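Local coordinates for epidermin modifying enzyme EPID (Staphylococcus epidermidis, PDB 1G63), which catalyses the FMN-dependent oxidative decarboxylation of the C-terminal cysteine residue of the epidermin precursor peptide, leaving a carbon-carbon double bond, at residues Y2-V15 / N73-T86. Residues are numbered along the deposited sequence; the frame is centred on the assembly and turned at random.
Sequences YGKLLICATASINV and NHEYILVLPASANT. With FMN (flavin mononucleotide), chain N.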
# COMPACT_ATOMS: atom_id res chain seq x y z
N TYR B 2 25.46 -19.34 -35.18
CA TYR B 2 26.70 -19.11 -34.43
C TYR B 2 26.76 -19.30 -32.92
O TYR B 2 27.84 -19.21 -32.33
CB TYR B 2 27.22 -17.71 -34.76
CG TYR B 2 27.39 -17.44 -36.23
CD1 TYR B 2 26.30 -17.12 -37.03
CD2 TYR B 2 28.65 -17.51 -36.82
CE1 TYR B 2 26.46 -16.87 -38.39
CE2 TYR B 2 28.82 -17.25 -38.18
CZ TYR B 2 27.72 -16.93 -38.95
OH TYR B 2 27.89 -16.67 -40.29
N GLY B 3 25.63 -19.56 -32.27
CA GLY B 3 25.69 -19.73 -30.83
C GLY B 3 24.89 -18.66 -30.09
O GLY B 3 24.47 -17.67 -30.68
N LYS B 4 24.71 -18.87 -28.80
CA LYS B 4 23.93 -17.96 -27.97
C LYS B 4 24.41 -16.51 -27.92
O LYS B 4 25.58 -16.22 -27.69
CB LYS B 4 23.80 -18.54 -26.56
CG LYS B 4 23.06 -19.86 -26.53
CD LYS B 4 22.98 -20.44 -25.14
CE LYS B 4 22.33 -21.81 -25.17
NZ LYS B 4 22.28 -22.44 -23.83
N LEU B 5 23.47 -15.60 -28.15
CA LEU B 5 23.75 -14.17 -28.14
C LEU B 5 22.87 -13.44 -27.12
O LEU B 5 21.66 -13.67 -27.04
CB LEU B 5 23.52 -13.59 -29.54
CG LEU B 5 23.72 -12.09 -29.74
CD1 LEU B 5 24.16 -11.82 -31.16
CD2 LEU B 5 22.45 -11.33 -29.42
N LEU B 6 23.49 -12.55 -26.35
CA LEU B 6 22.77 -11.78 -25.34
C LEU B 6 22.71 -10.30 -25.71
O LEU B 6 23.73 -9.71 -26.09
CB LEU B 6 23.45 -11.91 -23.97
CG LEU B 6 22.95 -10.98 -22.86
CD1 LEU B 6 21.46 -11.17 -22.64
CD2 LEU B 6 23.73 -11.24 -21.58
N ILE B 7 21.52 -9.72 -25.63
CA ILE B 7 21.35 -8.31 -25.92
C ILE B 7 21.18 -7.57 -24.60
O ILE B 7 20.31 -7.93 -23.79
CB ILE B 7 20.10 -8.01 -26.77
CG1 ILE B 7 20.27 -8.56 -28.18
CG2 ILE B 7 19.85 -6.49 -26.82
CD1 ILE B 7 19.03 -8.36 -29.05
N CYS B 8 22.01 -6.57 -24.37
CA CYS B 8 21.90 -5.75 -23.17
C CYS B 8 21.35 -4.42 -23.67
O CYS B 8 22.06 -3.64 -24.29
CB CYS B 8 23.28 -5.56 -22.52
SG CYS B 8 23.91 -7.06 -21.69
N ALA B 9 20.06 -4.18 -23.41
CA ALA B 9 19.39 -2.96 -23.85
C ALA B 9 19.36 -1.88 -22.76
O ALA B 9 19.05 -2.15 -21.60
CB ALA B 9 17.97 -3.28 -24.31
N THR B 10 19.66 -0.65 -23.16
CA THR B 10 19.69 0.47 -22.24
C THR B 10 18.63 1.52 -22.60
O THR B 10 18.00 1.45 -23.66
CB THR B 10 21.09 1.13 -22.21
OG1 THR B 10 21.38 1.73 -23.48
CG2 THR B 10 22.15 0.08 -21.89
N ALA B 11 18.47 2.49 -21.70
CA ALA B 11 17.47 3.54 -21.84
C ALA B 11 17.66 4.53 -22.98
O ALA B 11 17.76 5.74 -22.77
CB ALA B 11 17.31 4.28 -20.52
N SER B 12 17.72 4.00 -24.19
CA SER B 12 17.82 4.82 -25.39
C SER B 12 16.42 4.79 -25.99
O SER B 12 15.73 3.78 -25.90
CB SER B 12 18.80 4.20 -26.39
OG SER B 12 18.53 4.66 -27.70
N ILE B 13 16.00 5.89 -26.58
CA ILE B 13 14.67 5.96 -27.18
C ILE B 13 14.41 4.79 -28.13
O ILE B 13 13.29 4.30 -28.23
CB ILE B 13 14.48 7.30 -27.95
CG1 ILE B 13 13.07 7.38 -28.54
CG2 ILE B 13 15.52 7.43 -29.05
CD1 ILE B 13 11.96 7.27 -27.51
N ASN B 14 15.46 4.33 -28.82
CA ASN B 14 15.29 3.23 -29.76
C ASN B 14 15.10 1.86 -29.16
O ASN B 14 14.96 0.88 -29.89
CB ASN B 14 16.44 3.20 -30.76
CG ASN B 14 16.41 4.36 -31.71
OD1 ASN B 14 17.21 5.28 -31.61
ND2 ASN B 14 15.46 4.32 -32.64
N VAL B 15 15.10 1.78 -27.83
CA VAL B 15 14.89 0.49 -27.19
C VAL B 15 13.46 0.04 -27.47
O VAL B 15 13.12 -1.14 -27.34
CB VAL B 15 15.12 0.58 -25.66
CG1 VAL B 15 14.05 1.44 -25.02
CG2 VAL B 15 15.14 -0.82 -25.06
N ASN B 73 27.25 -18.50 -20.56
CA ASN B 73 26.19 -19.04 -21.41
C ASN B 73 26.08 -18.37 -22.77
O ASN B 73 25.28 -18.78 -23.61
CB ASN B 73 24.84 -18.93 -20.69
CG ASN B 73 23.72 -19.61 -21.45
OD1 ASN B 73 22.57 -19.13 -21.45
ND2 ASN B 73 24.03 -20.73 -22.08
N HIS B 74 26.87 -17.33 -23.01
CA HIS B 74 26.80 -16.64 -24.29
C HIS B 74 28.15 -16.47 -24.98
O HIS B 74 29.18 -16.32 -24.34
CB HIS B 74 26.14 -15.26 -24.13
CG HIS B 74 24.73 -15.31 -23.63
ND1 HIS B 74 24.41 -15.42 -22.30
CD2 HIS B 74 23.55 -15.29 -24.30
CE1 HIS B 74 23.10 -15.47 -22.15
NE2 HIS B 74 22.55 -15.39 -23.35
N GLU B 75 28.12 -16.49 -26.31
CA GLU B 75 29.33 -16.31 -27.09
C GLU B 75 29.47 -14.85 -27.49
O GLU B 75 30.57 -14.35 -27.69
CB GLU B 75 29.29 -17.21 -28.33
CG GLU B 75 29.54 -18.69 -28.03
CD GLU B 75 29.47 -19.56 -29.28
OE1 GLU B 75 30.18 -19.27 -30.27
OE2 GLU B 75 28.70 -20.55 -29.28
N TYR B 76 28.34 -14.16 -27.61
CA TYR B 76 28.34 -12.76 -27.97
C TYR B 76 27.43 -11.96 -27.04
O TYR B 76 26.34 -12.40 -26.69
CB TYR B 76 27.84 -12.57 -29.41
CG TYR B 76 28.40 -13.56 -30.40
CD1 TYR B 76 27.87 -14.84 -30.49
CD2 TYR B 76 29.47 -13.22 -31.23
CE1 TYR B 76 28.38 -15.77 -31.40
CE2 TYR B 76 29.99 -14.13 -32.14
CZ TYR B 76 29.44 -15.41 -32.22
OH TYR B 76 29.95 -16.33 -33.12
N ILE B 77 27.90 -10.79 -26.64
CA ILE B 77 27.14 -9.91 -25.77
C ILE B 77 27.11 -8.54 -26.43
O ILE B 77 28.14 -7.89 -26.59
CB ILE B 77 27.78 -9.80 -24.37
CG1 ILE B 77 27.82 -11.18 -23.72
CG2 ILE B 77 26.98 -8.84 -23.51
CD1 ILE B 77 28.49 -11.21 -22.37
N LEU B 78 25.92 -8.11 -26.82
CA LEU B 78 25.74 -6.82 -27.47
C LEU B 78 25.03 -5.85 -26.55
O LEU B 78 24.09 -6.22 -25.84
CB LEU B 78 24.89 -6.96 -28.74
CG LEU B 78 25.39 -7.68 -29.99
CD1 LEU B 78 25.89 -9.08 -29.67
CD2 LEU B 78 24.26 -7.72 -31.00
N VAL B 79 25.47 -4.61 -26.53
CA VAL B 79 24.79 -3.60 -25.75
C VAL B 79 24.14 -2.79 -26.87
O VAL B 79 24.79 -1.98 -27.55
CB VAL B 79 25.76 -2.78 -24.88
CG1 VAL B 79 26.88 -2.26 -25.72
CG2 VAL B 79 25.01 -1.64 -24.19
N LEU B 80 22.86 -3.05 -27.08
CA LEU B 80 22.09 -2.45 -28.15
C LEU B 80 20.65 -2.16 -27.72
O LEU B 80 19.91 -3.07 -27.37
CB LEU B 80 22.09 -3.42 -29.34
CG LEU B 80 21.22 -3.21 -30.58
CD1 LEU B 80 21.75 -2.04 -31.39
CD2 LEU B 80 21.23 -4.48 -31.41
N PRO B 81 20.25 -0.87 -27.69
CA PRO B 81 21.06 0.30 -28.03
C PRO B 81 21.95 0.58 -26.82
O PRO B 81 21.62 0.18 -25.70
CB PRO B 81 20.04 1.42 -28.21
CG PRO B 81 18.70 0.73 -28.22
CD PRO B 81 18.88 -0.47 -27.35
N ALA B 82 23.07 1.25 -27.05
CA ALA B 82 23.99 1.57 -25.97
C ALA B 82 23.93 3.07 -25.67
O ALA B 82 24.25 3.90 -26.53
CB ALA B 82 25.40 1.16 -26.35
N SER B 83 23.53 3.40 -24.45
CA SER B 83 23.43 4.79 -24.02
C SER B 83 24.80 5.34 -23.62
O SER B 83 25.72 4.59 -23.31
CB SER B 83 22.50 4.89 -22.81
OG SER B 83 23.01 4.14 -21.72
N ALA B 84 24.92 6.67 -23.64
CA ALA B 84 26.16 7.31 -23.27
C ALA B 84 26.49 6.90 -21.83
O ALA B 84 27.63 6.58 -21.51
CB ALA B 84 26.02 8.82 -23.36
N ASN B 85 25.47 6.89 -20.98
CA ASN B 85 25.63 6.53 -19.58
C ASN B 85 26.25 5.15 -19.36
O ASN B 85 27.21 5.01 -18.61
CB ASN B 85 24.28 6.61 -18.86
CG ASN B 85 24.37 6.16 -17.41
OD1 ASN B 85 23.76 5.17 -17.01
ND2 ASN B 85 25.14 6.89 -16.61
N THR B 86 25.69 4.12 -20.00
CA THR B 86 26.21 2.78 -19.83
C THR B 86 27.60 2.63 -20.45
O THR B 86 28.46 1.94 -19.89
CB THR B 86 25.25 1.73 -20.44
OG1 THR B 86 24.11 1.61 -19.57
CG2 THR B 86 25.92 0.38 -20.57
N1 FMN N . 20.38 8.48 -23.61
C2 FMN N . 21.18 7.98 -24.61
O2 FMN N . 22.33 7.70 -24.47
N3 FMN N . 20.60 7.78 -25.91
C4 FMN N . 19.32 8.05 -26.25
O4 FMN N . 18.93 7.87 -27.41
C4A FMN N . 18.48 8.61 -25.19
N5 FMN N . 17.19 8.87 -25.40
C5A FMN N . 16.39 9.22 -24.35
C6 FMN N . 14.96 9.40 -24.56
C7 FMN N . 14.12 9.89 -23.59
C7M FMN N . 12.62 10.05 -23.85
C8 FMN N . 14.63 10.01 -22.21
C8M FMN N . 13.72 10.41 -21.07
C9 FMN N . 16.00 9.87 -22.00
C9A FMN N . 16.90 9.48 -23.01
N10 FMN N . 18.31 9.30 -22.84
C10 FMN N . 19.11 8.78 -23.85
C1' FMN N . 18.91 9.52 -21.52
C2' FMN N . 19.01 8.16 -20.77
O2' FMN N . 17.76 7.48 -20.61
C3' FMN N . 19.63 8.37 -19.39
O3' FMN N . 20.99 8.88 -19.55
C4' FMN N . 19.67 7.14 -18.49
O4' FMN N . 20.09 7.49 -17.15
C5' FMN N . 20.53 6.01 -19.02
O5' FMN N . 20.41 4.85 -18.17
P FMN N . 20.90 3.40 -18.59
O1P FMN N . 22.35 3.51 -18.94
O2P FMN N . 20.05 2.94 -19.71
O3P FMN N . 20.67 2.52 -17.31
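Leu-6 uses both its backbone N and its backbone O to pair with the strand that starts at Tyr-76. Its N donates to Tyr-76 O at 2.9 Å and its O accepts from Leu-78 N, nearly straight. Cys-8 N continues the parallel pairing to Leu-78 O. At the start, Lys-4 O takes Glu-75 N at 2.9 Å and, weakly, Tyr-76 N.

The His-74 ring lies with one face against Leu-6 CB, 3.6 Å from the ring centroid. Both ring nitrogens are satisfied, ND1 by Ile-70 O and NE2 by Asn-33 OD1. Leu-5 CD1 meets Leu-78 CD1 at 3.6 Å, the two side chains crossing at about a right angle.

A cis peptide bond precedes Pro-81, where the second strand turns a corner. Thr-10 OG1 donates to Pro-81 O at 2.7 Å, from above the carbonyl plane, and weakly accepts Ser-83 N. With chi1 66°, OG1 sits between its own backbone N and carbonyl carbon, and CG2 is left to meet Thr-86 OG1 at 3.4 Å. Ser-83 OG caps helix 84-91 by accepting Thr-86 N, and donates to FMN O1P at 2.9 Å. Ala-11 N reaches FMN O2P at 2.6 Å, and Ala-84 N binds flavin O2.

Thr-10, just after the first of two central strands in this Rossmann-like sheet, thus ties its loop to the corner and helix start of the second. The Ala-11 N-H, the Ser-83 hydroxyl and the helix N-terminus probably help stabilise the phosphate's negative charge.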